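Local coordinates for tylactone synthase starter module and modules 1 & 2 (Streptomyces fradiae, PDB 2Z5L), which probably catalyses the stereocontrolled reduction of a beta-keto group on the growing polyketide chain, as the first ketoreductase of the tylosin polyketide synthase, at residues G260-T265 / R277-E282; E285-T290 / E305-H310; V339-G344 / E371-L376; A385-S390 / G466-N471. All coordinates share one frame; numbering follows the deposited sequence.

Interaction 1 (G260-T265 / R277-E282)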
loop_
_atom_site.group_PDB
_atom_site.type_symbol
_atom_site.label_atom_id
_atom_site.label_comp_id
_atom_site.label_asym_id
_atom_site.label_seq_id
_atom_site.Cartn_x
_atom_site.Cartn_y
_atom_site.Cartn_z
ATOM N N GLY A 260 -23.933 18.921 -2.669
ATOM C CA GLY A 260 -24.044 18.434 -4.036
ATOM C C GLY A 260 -24.173 16.920 -4.157
ATOM O O GLY A 260 -24.722 16.261 -3.269
ATOM N N THR A 261 -23.658 16.360 -5.250
ATOM C CA THR A 261 -23.728 14.917 -5.474
ATOM C C THR A 261 -22.502 14.206 -4.893
ATOM O O THR A 261 -21.369 14.617 -5.124
ATOM C CB THR A 261 -23.855 14.591 -6.994
ATOM O OG1 THR A 261 -24.954 15.332 -7.543
ATOM C CG2 THR A 261 -24.117 13.098 -7.219
ATOM N N VAL A 262 -22.739 13.152 -4.116
ATOM C CA VAL A 262 -21.647 12.393 -3.526
ATOM C C VAL A 262 -21.685 10.966 -4.069
ATOM O O VAL A 262 -22.699 10.269 -3.978
ATOM C CB VAL A 262 -21.737 12.372 -1.977
ATOM C CG1 VAL A 262 -20.570 11.601 -1.397
ATOM C CG2 VAL A 262 -21.746 13.792 -1.430
ATOM N N LEU A 263 -20.582 10.559 -4.684
ATOM C CA LEU A 263 -20.454 9.222 -5.249
ATOM C C LEU A 263 -19.731 8.345 -4.235
ATOM O O LEU A 263 -18.640 8.701 -3.775
ATOM C CB LEU A 263 -19.632 9.261 -6.535
ATOM C CG LEU A 263 -19.306 7.917 -7.180
ATOM C CD1 LEU A 263 -20.605 7.154 -7.504
ATOM C CD2 LEU A 263 -18.511 8.154 -8.476
ATOM N N ILE A 264 -20.329 7.207 -3.905
ATOM C CA ILE A 264 -19.732 6.277 -2.943
ATOM C C ILE A 264 -19.653 4.860 -3.499
ATOM O O ILE A 264 -20.688 4.208 -3.688
ATOM C CB ILE A 264 -20.555 6.207 -1.634
ATOM C CG1 ILE A 264 -20.475 7.529 -0.881
ATOM C CG2 ILE A 264 -20.051 5.051 -0.765
ATOM C CD1 ILE A 264 -21.542 7.668 0.202
ATOM N N THR A 265 -18.440 4.367 -3.753
ATOM C CA THR A 265 -18.345 2.996 -4.249
ATOM C C THR A 265 -18.375 2.056 -3.037
ATOM O O THR A 265 -18.114 2.483 -1.904
ATOM C CB THR A 265 -17.090 2.754 -5.126
ATOM O OG1 THR A 265 -15.908 2.743 -4.324
ATOM C CG2 THR A 265 -16.960 3.866 -6.188
ATOM N N ARG A 277 -25.215 7.108 5.435
ATOM C CA ARG A 277 -26.116 7.672 6.429
ATOM C C ARG A 277 -25.576 8.958 7.045
ATOM O O ARG A 277 -26.329 9.889 7.320
ATOM C CB ARG A 277 -26.392 6.657 7.542
ATOM C CG ARG A 277 -27.210 5.451 7.112
ATOM C CD ARG A 277 -27.387 4.460 8.275
ATOM N NE ARG A 277 -28.110 3.254 7.914
ATOM C CZ ARG A 277 -29.438 3.151 7.860
ATOM N NH1 ARG A 277 -30.208 4.196 8.145
ATOM N NH2 ARG A 277 -30.003 1.994 7.531
ATOM N N ARG A 278 -24.270 9.009 7.273
ATOM C CA ARG A 278 -23.650 10.194 7.864
ATOM C C ARG A 278 -23.628 11.391 6.915
ATOM O O ARG A 278 -23.886 12.521 7.332
ATOM C CB ARG A 278 -22.228 9.860 8.316
ATOM C CG ARG A 278 -22.182 9.128 9.661
ATOM C CD ARG A 278 -22.532 10.090 10.809
ATOM N NE ARG A 278 -21.568 11.185 10.964
ATOM C CZ ARG A 278 -20.376 11.086 11.557
ATOM N NH1 ARG A 278 -19.970 9.929 12.063
ATOM N NH2 ARG A 278 -19.606 12.162 11.679
ATOM N N LEU A 279 -23.309 11.133 5.650
ATOM C CA LEU A 279 -23.258 12.182 4.644
ATOM C C LEU A 279 -24.647 12.739 4.373
ATOM O O LEU A 279 -24.872 13.953 4.434
ATOM C CB LEU A 279 -22.631 11.633 3.362
ATOM C CG LEU A 279 -21.171 11.227 3.615
ATOM C CD1 LEU A 279 -20.467 10.898 2.313
ATOM C CD2 LEU A 279 -20.463 12.386 4.351
ATOM N N ALA A 280 -25.578 11.838 4.077
ATOM C CA ALA A 280 -26.968 12.200 3.797
ATOM C C ALA A 280 -27.565 12.993 4.946
ATOM O O ALA A 280 -28.344 13.933 4.733
ATOM C CB ALA A 280 -27.783 10.957 3.572
ATOM N N ALA A 281 -27.193 12.603 6.165
ATOM C CA ALA A 281 -27.692 13.269 7.351
ATOM C C ALA A 281 -26.998 14.592 7.613
ATOM O O ALA A 281 -27.476 15.389 8.419
ATOM C CB ALA A 281 -27.555 12.355 8.559
ATOM N N GLU A 282 -25.900 14.863 6.916
ATOM C CA GLU A 282 -25.205 16.120 7.170
ATOM C C GLU A 282 -25.134 17.111 6.026
ATOM O O GLU A 282 -24.211 17.922 5.974
ATOM C CB GLU A 282 -23.789 15.859 7.670
ATOM C CG GLU A 282 -23.722 15.058 8.951
ATOM C CD GLU A 282 -22.298 14.895 9.447
ATOM O OE1 GLU A 282 -22.090 14.114 10.403
ATOM O OE2 GLU A 282 -21.396 15.556 8.879
#
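The CD1 methyl of Leu279 reaches from the helix to two branched side chains of the strand, Val262 and Ile264, and both close contacts run through this one methyl. Against Val262 the two side chains meet at about a right angle, with Val262 CG1 3.8 Å from Leu279 CD1. Ile264 approaches at a slant instead, and its terminal CD1 stands 4.0 Å from Leu279 CD1. The torsions explain the aim: Val262 holds CG1 anti to its own nitrogen (chi1 -179°), which brings this branch and not CG2 to the helix. On the strand the intervening Leu263 packs on Val288 of strand 286-291 and takes no part, so residues two apart share one helical leucine.

Strand 261-265, helix 270-281 and strand 286-291 form a beta-alpha-beta unit of the Rossmann fold, as in short-chain dehydrogenases. Ile264 also touches a glycine-rich segment matching the GxGxxG pattern, consistent with the dinucleotide-binding turn of that family. Phe340 from the neighbouring strand packs on all three apolar residues.

On the helix, a salt bridge ties Arg278 NE to Glu282 OE1 at 3.0 Å with an N-H...O angle of 162°. The oxygen lies nearly in the guanidinium plane, whereas the nitrogen sits 39° out of the carboxylate plane. Arg278 NH2 has a second acidic partner in Asp462 of helix 457-470.

Interaction 2 (E285-T290 / E305-H310); sequences ERLVLT and EELRGH
Leu287 is the first residue of 285-290 to meet the helix, at Leu307, and its CA lies 8.7 Å from Leu307 CA, the shortest such spacing between the two segments. The side chains stay loosely spaced, Leu287 CD1 being 4.4 Å from Leu307 CD1. Leu287 also packs on Ala276 and Ala280 of helix 270-281, which places it where two helices meet over one strand. At Val288 the alternation of the strand turns the side chain to the other face, onto Leu330 of helix 324-333. Leu289 then comes back toward 305-310 and makes the closer contact: it and Leu307 reach toward each other tip to tip, with Leu289 CD1 4.0 Å from Leu307 CD1. With CG anti to its carbonyl carbon (chi1 -64°) and a fully extended second torsion, Leu307 carries CD1 out toward the strand.

Every atom pair across the contact is carbon on carbon, and the buried surface totals 97 Å². Polar links lie at the outer side, where Glu306 forms a salt bridge with Arg277 of the preceding helix. The contact lies within strand 286-291, helix 300-308 and strand 313-318, the next beta-alpha-beta unit of the Rossmann fold.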
loop_
_atom_site.group_PDB
_atom_site.type_symbol
_atom_site.label_atom_id
_atom_site.label_comp_id
_atom_site.label_asym_id
_atom_site.label_seq_id
_atom_site.Cartn_x
_atom_site.Cartn_y
_atom_site.Cartn_z
ATOM N N GLU A 285 -26.799 16.448 -0.904
ATOM C CA GLU A 285 -27.956 16.744 -1.737
ATOM C C GLU A 285 -28.319 15.520 -2.566
ATOM O O GLU A 285 -29.483 15.293 -2.895
ATOM C CB GLU A 285 -27.657 17.913 -2.677
ATOM C CG GLU A 285 -27.414 19.239 -1.979
ATOM C CD GLU A 285 -27.259 20.382 -2.966
ATOM O OE1 GLU A 285 -28.125 20.507 -3.863
ATOM O OE2 GLU A 285 -26.283 21.156 -2.843
ATOM N N ARG A 286 -27.309 14.736 -2.912
ATOM C CA ARG A 286 -27.535 13.537 -3.688
ATOM C C ARG A 286 -26.442 12.513 -3.414
ATOM O O ARG A 286 -25.253 12.839 -3.358
ATOM C CB ARG A 286 -27.561 13.856 -5.189
ATOM C CG ARG A 286 -27.887 12.659 -6.094
ATOM C CD ARG A 286 -27.698 12.989 -7.580
ATOM N NE ARG A 286 -28.489 14.145 -8.004
ATOM C CZ ARG A 286 -28.238 14.850 -9.103
ATOM N NH1 ARG A 286 -27.225 14.519 -9.893
ATOM N NH2 ARG A 286 -28.985 15.898 -9.405
ATOM N N LEU A 287 -26.859 11.270 -3.236
ATOM C CA LEU A 287 -25.928 10.191 -3.011
ATOM C C LEU A 287 -26.125 9.220 -4.149
ATOM O O LEU A 287 -27.262 8.938 -4.552
ATOM C CB LEU A 287 -26.211 9.478 -1.681
ATOM C CG LEU A 287 -25.823 10.203 -0.391
ATOM C CD1 LEU A 287 -26.102 9.308 0.840
ATOM C CD2 LEU A 287 -24.346 10.552 -0.442
ATOM N N VAL A 288 -25.009 8.742 -4.684
ATOM C CA VAL A 288 -25.007 7.766 -5.762
ATOM C C VAL A 288 -24.176 6.612 -5.226
ATOM O O VAL A 288 -22.980 6.765 -5.009
ATOM C CB VAL A 288 -24.355 8.355 -7.017
ATOM C CG1 VAL A 288 -24.139 7.280 -8.046
ATOM C CG2 VAL A 288 -25.261 9.451 -7.575
ATOM N N LEU A 289 -24.820 5.474 -4.996
ATOM C CA LEU A 289 -24.152 4.313 -4.442
ATOM C C LEU A 289 -23.968 3.216 -5.469
ATOM O O LEU A 289 -24.894 2.880 -6.208
ATOM C CB LEU A 289 -24.966 3.777 -3.262
ATOM C CG LEU A 289 -25.475 4.826 -2.276
ATOM C CD1 LEU A 289 -26.436 4.155 -1.308
ATOM C CD2 LEU A 289 -24.329 5.483 -1.537
ATOM N N THR A 290 -22.766 2.657 -5.530
ATOM C CA THR A 290 -22.537 1.583 -6.476
ATOM C C THR A 290 -22.258 0.335 -5.682
ATOM O O THR A 290 -21.708 0.406 -4.584
ATOM C CB THR A 290 -21.349 1.874 -7.392
ATOM O OG1 THR A 290 -20.135 1.549 -6.715
ATOM C CG2 THR A 290 -21.322 3.360 -7.767
ATOM N N GLU A 305 -34.509 4.306 1.090
ATOM C CA GLU A 305 -35.678 4.992 1.636
ATOM C C GLU A 305 -35.316 5.770 2.902
ATOM O O GLU A 305 -35.725 6.919 3.070
ATOM C CB GLU A 305 -36.791 3.994 1.975
ATOM C CG GLU A 305 -37.596 3.450 0.816
ATOM C CD GLU A 305 -38.699 2.509 1.306
ATOM O OE1 GLU A 305 -39.300 2.820 2.363
ATOM O OE2 GLU A 305 -38.976 1.478 0.643
ATOM N N GLU A 306 -34.557 5.158 3.805
ATOM C CA GLU A 306 -34.190 5.863 5.028
ATOM C C GLU A 306 -33.253 7.015 4.701
ATOM O O GLU A 306 -33.317 8.045 5.345
ATOM C CB GLU A 306 -33.533 4.895 6.016
ATOM C CG GLU A 306 -34.399 3.677 6.277
ATOM C CD GLU A 306 -33.835 2.736 7.332
ATOM O OE1 GLU A 306 -34.398 1.629 7.461
ATOM O OE2 GLU A 306 -32.855 3.120 8.011
ATOM N N LEU A 307 -32.406 6.841 3.685
ATOM C CA LEU A 307 -31.464 7.881 3.290
ATOM C C LEU A 307 -32.179 9.103 2.684
ATOM O O LEU A 307 -31.766 10.239 2.895
ATOM C CB LEU A 307 -30.433 7.315 2.293
ATOM C CG LEU A 307 -29.464 6.211 2.746
ATOM C CD1 LEU A 307 -28.575 5.789 1.601
ATOM C CD2 LEU A 307 -28.617 6.710 3.901
ATOM N N ARG A 308 -33.246 8.866 1.926
ATOM C CA ARG A 308 -34.009 9.959 1.323
ATOM C C ARG A 308 -34.775 10.697 2.407
ATOM O O ARG A 308 -35.138 11.857 2.246
ATOM C CB ARG A 308 -34.994 9.422 0.302
ATOM C CG ARG A 308 -34.368 8.630 -0.774
ATOM C CD ARG A 308 -35.421 8.090 -1.719
ATOM N NE ARG A 308 -34.743 7.368 -2.803
ATOM C CZ ARG A 308 -34.789 6.054 -2.989
ATOM N NH1 ARG A 308 -35.499 5.296 -2.165
ATOM N NH2 ARG A 308 -34.112 5.492 -3.991
ATOM N N GLY A 309 -35.008 10.014 3.524
ATOM C CA GLY A 309 -35.719 10.627 4.629
ATOM C C GLY A 309 -34.931 11.779 5.216
ATOM O O GLY A 309 -35.486 12.624 5.919
ATOM N N HIS A 310 -33.630 11.810 4.944
ATOM C CA HIS A 310 -32.778 12.884 5.449
ATOM C C HIS A 310 -32.902 14.084 4.537
ATOM O O HIS A 310 -32.346 15.136 4.830
ATOM C CB HIS A 310 -31.318 12.431 5.501
ATOM C CG HIS A 310 -31.018 11.507 6.636
ATOM N ND1 HIS A 310 -31.078 11.906 7.956
ATOM C CD2 HIS A 310 -30.705 10.190 6.658
ATOM C CE1 HIS A 310 -30.817 10.876 8.737
ATOM N NE2 HIS A 310 -30.588 9.821 7.975
#

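Interaction 3 (V339-G344 / E371-L376); sequences VFHTAG and ELLHQL
The imidazole of His341 meets the Leu373 CD1 methyl at an oblique angle, neither squarely over the ring nor in line with it. ND1 is the nearest ring atom, 3.9 Å from Leu373 CD1, followed by CG at 4.1 Å from the same methyl. One ring face is approached from its own chain by Ala343 N, 4.1 Å above the ring plane and offset toward the rim. Both ring nitrogens are engaged: ND1 pairs with Thr265 OG1 on the adjacent strand, and NE2 with the carbonyl oxygen of Lys366, which can only accept, making NE2 the donor. These two bonds fix the rotation of the ring that the leucine rests against.

In this Rossmann-type sheet, Val339 and His341 point toward helix 356-376 while Phe340, between them, points away onto helix 270-281. The strand is thus sandwiched between helices, the layering expected of a short-chain dehydrogenase/reductase.

Val339 supplies the purely apolar half of the contact, with CG1 3.8 Å from Leu373 CD1. Setting CG1 anti to the backbone nitrogen (chi1 177°) swings that branch to the helix. Leu373 also touches Leu263 and Thr265 of strand 261-265, Phe386 of strand 386-391 and Leu327 of helix 324-333.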
loop_
_atom_site.group_PDB
_atom_site.type_symbol
_atom_site.label_atom_id
_atom_site.label_comp_id
_atom_site.label_asym_id
_atom_site.label_seq_id
_atom_site.Cartn_x
_atom_site.Cartn_y
_atom_site.Cartn_z
ATOM N N VAL A 339 -16.146 12.141 -4.264
ATOM C CA VAL A 339 -16.105 10.701 -4.533
ATOM C C VAL A 339 -15.491 9.979 -3.340
ATOM O O VAL A 339 -14.468 10.410 -2.813
ATOM C CB VAL A 339 -15.253 10.377 -5.791
ATOM C CG1 VAL A 339 -15.175 8.870 -6.004
ATOM C CG2 VAL A 339 -15.859 11.034 -7.010
ATOM N N PHE A 340 -16.124 8.893 -2.902
ATOM C CA PHE A 340 -15.612 8.096 -1.779
ATOM C C PHE A 340 -15.483 6.645 -2.262
ATOM O O PHE A 340 -16.477 5.983 -2.561
ATOM C CB PHE A 340 -16.563 8.178 -0.586
ATOM C CG PHE A 340 -16.576 9.529 0.092
ATOM C CD1 PHE A 340 -15.718 9.814 1.142
ATOM C CD2 PHE A 340 -17.457 10.515 -0.319
ATOM C CE1 PHE A 340 -15.753 11.060 1.786
ATOM C CE2 PHE A 340 -17.499 11.759 0.314
ATOM C CZ PHE A 340 -16.647 12.031 1.363
ATOM N N HIS A 341 -14.253 6.155 -2.340
ATOM C CA HIS A 341 -13.994 4.798 -2.810
ATOM C C HIS A 341 -13.802 3.821 -1.657
ATOM O O HIS A 341 -12.714 3.744 -1.094
ATOM C CB HIS A 341 -12.744 4.799 -3.694
ATOM C CG HIS A 341 -12.501 3.507 -4.410
ATOM N ND1 HIS A 341 -13.473 2.876 -5.156
ATOM C CD2 HIS A 341 -11.393 2.732 -4.497
ATOM C CE1 HIS A 341 -12.974 1.764 -5.672
ATOM N NE2 HIS A 341 -11.717 1.653 -5.286
ATOM N N THR A 342 -14.850 3.081 -1.300
ATOM C CA THR A 342 -14.720 2.117 -0.210
ATOM C C THR A 342 -14.706 0.687 -0.760
ATOM O O THR A 342 -14.501 -0.260 -0.007
ATOM C CB THR A 342 -15.846 2.263 0.869
ATOM O OG1 THR A 342 -16.967 1.467 0.506
ATOM C CG2 THR A 342 -16.356 3.706 0.983
ATOM N N ALA A 343 -14.900 0.526 -2.074
ATOM C CA ALA A 343 -14.919 -0.817 -2.674
ATOM C C ALA A 343 -13.623 -1.605 -2.494
ATOM O O ALA A 343 -12.526 -1.047 -2.482
ATOM C CB ALA A 343 -15.266 -0.743 -4.159
ATOM N N GLY A 344 -13.765 -2.922 -2.391
ATOM C CA GLY A 344 -12.614 -3.785 -2.218
ATOM C C GLY A 344 -13.037 -5.133 -1.684
ATOM O O GLY A 344 -14.212 -5.337 -1.358
ATOM N N GLU A 371 -8.362 4.007 -10.008
ATOM C CA GLU A 371 -7.678 4.516 -11.187
ATOM C C GLU A 371 -8.696 4.965 -12.248
ATOM O O GLU A 371 -8.467 5.949 -12.941
ATOM C CB GLU A 371 -6.718 3.445 -11.737
ATOM C CG GLU A 371 -5.839 3.888 -12.911
ATOM C CD GLU A 371 -4.858 5.017 -12.556
ATOM O OE1 GLU A 371 -4.071 4.872 -11.587
ATOM O OE2 GLU A 371 -4.875 6.047 -13.266
ATOM N N LEU A 372 -9.818 4.255 -12.359
ATOM C CA LEU A 372 -10.856 4.624 -13.315
ATOM C C LEU A 372 -11.576 5.899 -12.872
ATOM O O LEU A 372 -11.937 6.737 -13.699
ATOM C CB LEU A 372 -11.883 3.502 -13.478
ATOM C CG LEU A 372 -11.464 2.371 -14.404
ATOM C CD1 LEU A 372 -12.461 1.249 -14.328
ATOM C CD2 LEU A 372 -11.349 2.902 -15.845
ATOM N N LEU A 373 -11.803 6.036 -11.566
ATOM C CA LEU A 373 -12.463 7.221 -11.042
ATOM C C LEU A 373 -11.549 8.417 -11.259
ATOM O O LEU A 373 -12.007 9.540 -11.483
ATOM C CB LEU A 373 -12.759 7.072 -9.551
ATOM C CG LEU A 373 -13.768 6.001 -9.143
ATOM C CD1 LEU A 373 -13.694 5.819 -7.629
ATOM C CD2 LEU A 373 -15.174 6.385 -9.572
ATOM N N HIS A 374 -10.250 8.160 -11.193
ATOM C CA HIS A 374 -9.240 9.187 -11.394
ATOM C C HIS A 374 -9.316 9.744 -12.824
ATOM O O HIS A 374 -9.222 10.948 -13.026
ATOM C CB HIS A 374 -7.846 8.591 -11.132
ATOM C CG HIS A 374 -6.717 9.450 -11.606
ATOM N ND1 HIS A 374 -6.380 10.641 -11.003
ATOM C CD2 HIS A 374 -5.823 9.271 -12.610
ATOM C CE1 HIS A 374 -5.322 11.157 -11.608
ATOM N NE2 HIS A 374 -4.966 10.344 -12.588
ATOM N N GLN A 375 -9.516 8.859 -13.796
ATOM C CA GLN A 375 -9.575 9.238 -15.205
ATOM C C GLN A 375 -10.935 9.749 -15.693
ATOM O O GLN A 375 -10.998 10.630 -16.552
ATOM C CB GLN A 375 -9.146 8.053 -16.065
ATOM C CG GLN A 375 -7.819 7.450 -15.630
ATOM C CD GLN A 375 -7.591 6.044 -16.168
ATOM O OE1 GLN A 375 -8.544 5.296 -16.419
ATOM N NE2 GLN A 375 -6.322 5.668 -16.327
ATOM N N LEU A 376 -12.013 9.189 -15.158
ATOM C CA LEU A 376 -13.350 9.597 -15.545
ATOM C C LEU A 376 -13.723 10.957 -14.943
ATOM O O LEU A 376 -14.713 11.560 -15.352
ATOM C CB LEU A 376 -14.366 8.524 -15.141
ATOM C CG LEU A 376 -14.250 7.177 -15.858
ATOM C CD1 LEU A 376 -15.212 6.159 -15.215
ATOM C CD2 LEU A 376 -14.560 7.341 -17.329
#

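Interaction 4 (A385-S390 / G466-N471)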
loop_
_atom_site.group_PDB
_atom_site.type_symbol
_atom_site.label_atom_id
_atom_site.label_comp_id
_atom_site.label_asym_id
_atom_site.label_seq_id
_atom_site.Cartn_x
_atom_site.Cartn_y
_atom_site.Cartn_z
ATOM N N ALA A 385 -13.516 16.690 -3.934
ATOM C CA ALA A 385 -13.188 15.679 -2.944
ATOM C C ALA A 385 -13.031 14.309 -3.593
ATOM O O ALA A 385 -13.922 13.826 -4.289
ATOM C CB ALA A 385 -14.254 15.643 -1.874
ATOM N N PHE A 386 -11.874 13.701 -3.357
ATOM C CA PHE A 386 -11.530 12.390 -3.889
ATOM C C PHE A 386 -10.942 11.605 -2.706
ATOM O O PHE A 386 -9.753 11.722 -2.381
ATOM C CB PHE A 386 -10.486 12.570 -4.994
ATOM C CG PHE A 386 -10.380 11.413 -5.944
ATOM C CD1 PHE A 386 -11.293 11.251 -6.976
ATOM C CD2 PHE A 386 -9.349 10.489 -5.812
ATOM C CE1 PHE A 386 -11.175 10.183 -7.873
ATOM C CE2 PHE A 386 -9.223 9.420 -6.703
ATOM C CZ PHE A 386 -10.138 9.265 -7.734
ATOM N N VAL A 387 -11.778 10.804 -2.060
ATOM C CA VAL A 387 -11.348 10.048 -0.899
ATOM C C VAL A 387 -11.142 8.564 -1.155
ATOM O O VAL A 387 -12.046 7.856 -1.617
ATOM C CB VAL A 387 -12.371 10.218 0.235
ATOM C CG1 VAL A 387 -11.800 9.708 1.537
ATOM C CG2 VAL A 387 -12.754 11.677 0.350
ATOM N N LEU A 388 -9.945 8.087 -0.844
ATOM C CA LEU A 388 -9.646 6.682 -1.039
ATOM C C LEU A 388 -9.467 6.036 0.318
ATOM O O LEU A 388 -8.772 6.569 1.196
ATOM C CB LEU A 388 -8.385 6.507 -1.898
ATOM C CG LEU A 388 -8.376 7.203 -3.273
ATOM C CD1 LEU A 388 -7.039 6.979 -3.932
ATOM C CD2 LEU A 388 -9.493 6.674 -4.171
ATOM N N PHE A 389 -10.130 4.899 0.494
ATOM C CA PHE A 389 -10.056 4.142 1.745
ATOM C C PHE A 389 -8.968 3.096 1.612
ATOM O O PHE A 389 -9.157 2.053 0.995
ATOM C CB PHE A 389 -11.397 3.465 2.041
ATOM C CG PHE A 389 -12.415 4.397 2.608
ATOM C CD1 PHE A 389 -12.867 5.481 1.863
ATOM C CD2 PHE A 389 -12.918 4.205 3.888
ATOM C CE1 PHE A 389 -13.810 6.364 2.383
ATOM C CE2 PHE A 389 -13.860 5.083 4.413
ATOM C CZ PHE A 389 -14.308 6.167 3.655
ATOM N N SER A 390 -7.816 3.407 2.189
ATOM C CA SER A 390 -6.680 2.521 2.162
ATOM C C SER A 390 -6.712 1.676 3.436
ATOM O O SER A 390 -7.701 1.664 4.165
ATOM C CB SER A 390 -5.387 3.347 2.074
ATOM O OG SER A 390 -4.270 2.520 1.855
ATOM N N GLY A 466 -12.245 14.882 9.866
ATOM C CA GLY A 466 -11.181 15.687 10.440
ATOM C C GLY A 466 -9.978 15.752 9.514
ATOM O O GLY A 466 -9.390 16.808 9.304
ATOM N N ALA A 467 -9.613 14.605 8.958
ATOM C CA ALA A 467 -8.489 14.522 8.052
ATOM C C ALA A 467 -8.792 15.328 6.806
ATOM O O ALA A 467 -7.919 16.015 6.270
ATOM C CB ALA A 467 -8.215 13.062 7.678
ATOM N N MET A 468 -10.035 15.233 6.337
ATOM C CA MET A 468 -10.463 15.956 5.143
ATOM C C MET A 468 -10.437 17.464 5.383
ATOM O O MET A 468 -10.263 18.255 4.450
ATOM C CB MET A 468 -11.865 15.501 4.715
ATOM C CG MET A 468 -11.900 14.139 4.034
ATOM S SD MET A 468 -13.617 13.637 3.692
ATOM C CE MET A 468 -13.863 14.398 2.055
ATOM N N GLY A 469 -10.602 17.857 6.639
ATOM C CA GLY A 469 -10.557 19.269 6.973
ATOM C C GLY A 469 -9.129 19.775 6.802
ATOM O O GLY A 469 -8.901 20.792 6.159
ATOM N N ARG A 470 -8.170 19.052 7.377
ATOM C CA ARG A 470 -6.763 19.423 7.294
ATOM C C ARG A 470 -6.280 19.388 5.849
ATOM O O ARG A 470 -5.219 19.931 5.517
ATOM C CB ARG A 470 -5.905 18.458 8.108
ATOM C CG ARG A 470 -6.132 18.506 9.605
ATOM C CD ARG A 470 -5.167 17.560 10.285
ATOM N NE ARG A 470 -3.811 17.708 9.743
ATOM C CZ ARG A 470 -2.975 18.695 10.064
ATOM N NH1 ARG A 470 -3.351 19.626 10.933
ATOM N NH2 ARG A 470 -1.767 18.756 9.514
ATOM N N ASN A 471 -7.075 18.738 5.007
ATOM C CA ASN A 471 -6.788 18.549 3.597
ATOM C C ASN A 471 -5.579 17.632 3.434
ATOM O O ASN A 471 -4.708 17.887 2.606
ATOM C CB ASN A 471 -6.515 19.876 2.896
ATOM C CG ASN A 471 -7.218 19.969 1.555
ATOM O OD1 ASN A 471 -6.624 19.670 0.507
ATOM N ND2 ASN A 471 -8.478 20.402 1.573
#
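Met468 drives its CE methyl against Val387 so closely that Val387 CG2 and Met468 CE are only 3.4 Å apart, tighter than usual van der Waals contact for two carbons. The thioether sulfur takes part as well, with Met468 SD 4.0 Å from Val387 CG2. The two side chains cross at about a right angle, and the methionine bends at its last torsion (chi3 88°), turning CE off the line of its extended inner chain. Val387 offers CG2, the branch beside its own nitrogen, to this methyl.

Packing is easier at Ala385, whose CB stands 4.1 Å from Met468 CE. Trp256 and Phe340 also touch Met468, and Leu464 one turn earlier in helix 457-470 reaches Val387, so the close part lies among further large, mostly apolar side chains.

The C-terminal end of the helix is different in kind. Arg470 and Asn471 are exposed, and the helix ends there in a Schellman motif: Asn471, with positive phi, is the C-prime residue, Asp472 N returns to Ala467 O, and Asn471 N makes a weak bond to Met468 O. Asn471 O is taken up by Arg419 NH2. Because the helix offers one methyl and a sulfur to the methyls of Ala385 and Val387, the contact depends on shape and dispersion, with no polar pair to set its direction.

Overall arrangement
All four are buried, and all but interaction 3 are purely apolar. Each sets one helical side chain against two residues, two apart on one strand segment, and the four strands are parallel neighbours in the order 386-391, 338-341, 261-265, 286-291. Interactions 1 and 2 are closest, with centres about 7 Å apart; interaction 2 lies farthest from the chain centre. Backbone bonding between neighbouring strands joins 1 to 2, 1 to 3 and 3 to 4. Phe340 bridges interactions 1 and 4 by packing on both helical residues, whereas interaction 3 covers the opposite face of the same strands. On the helix, 1, 2 and 3 use a leucine and 4 a methionine; only 3 meets a hydrogen-bonded ring.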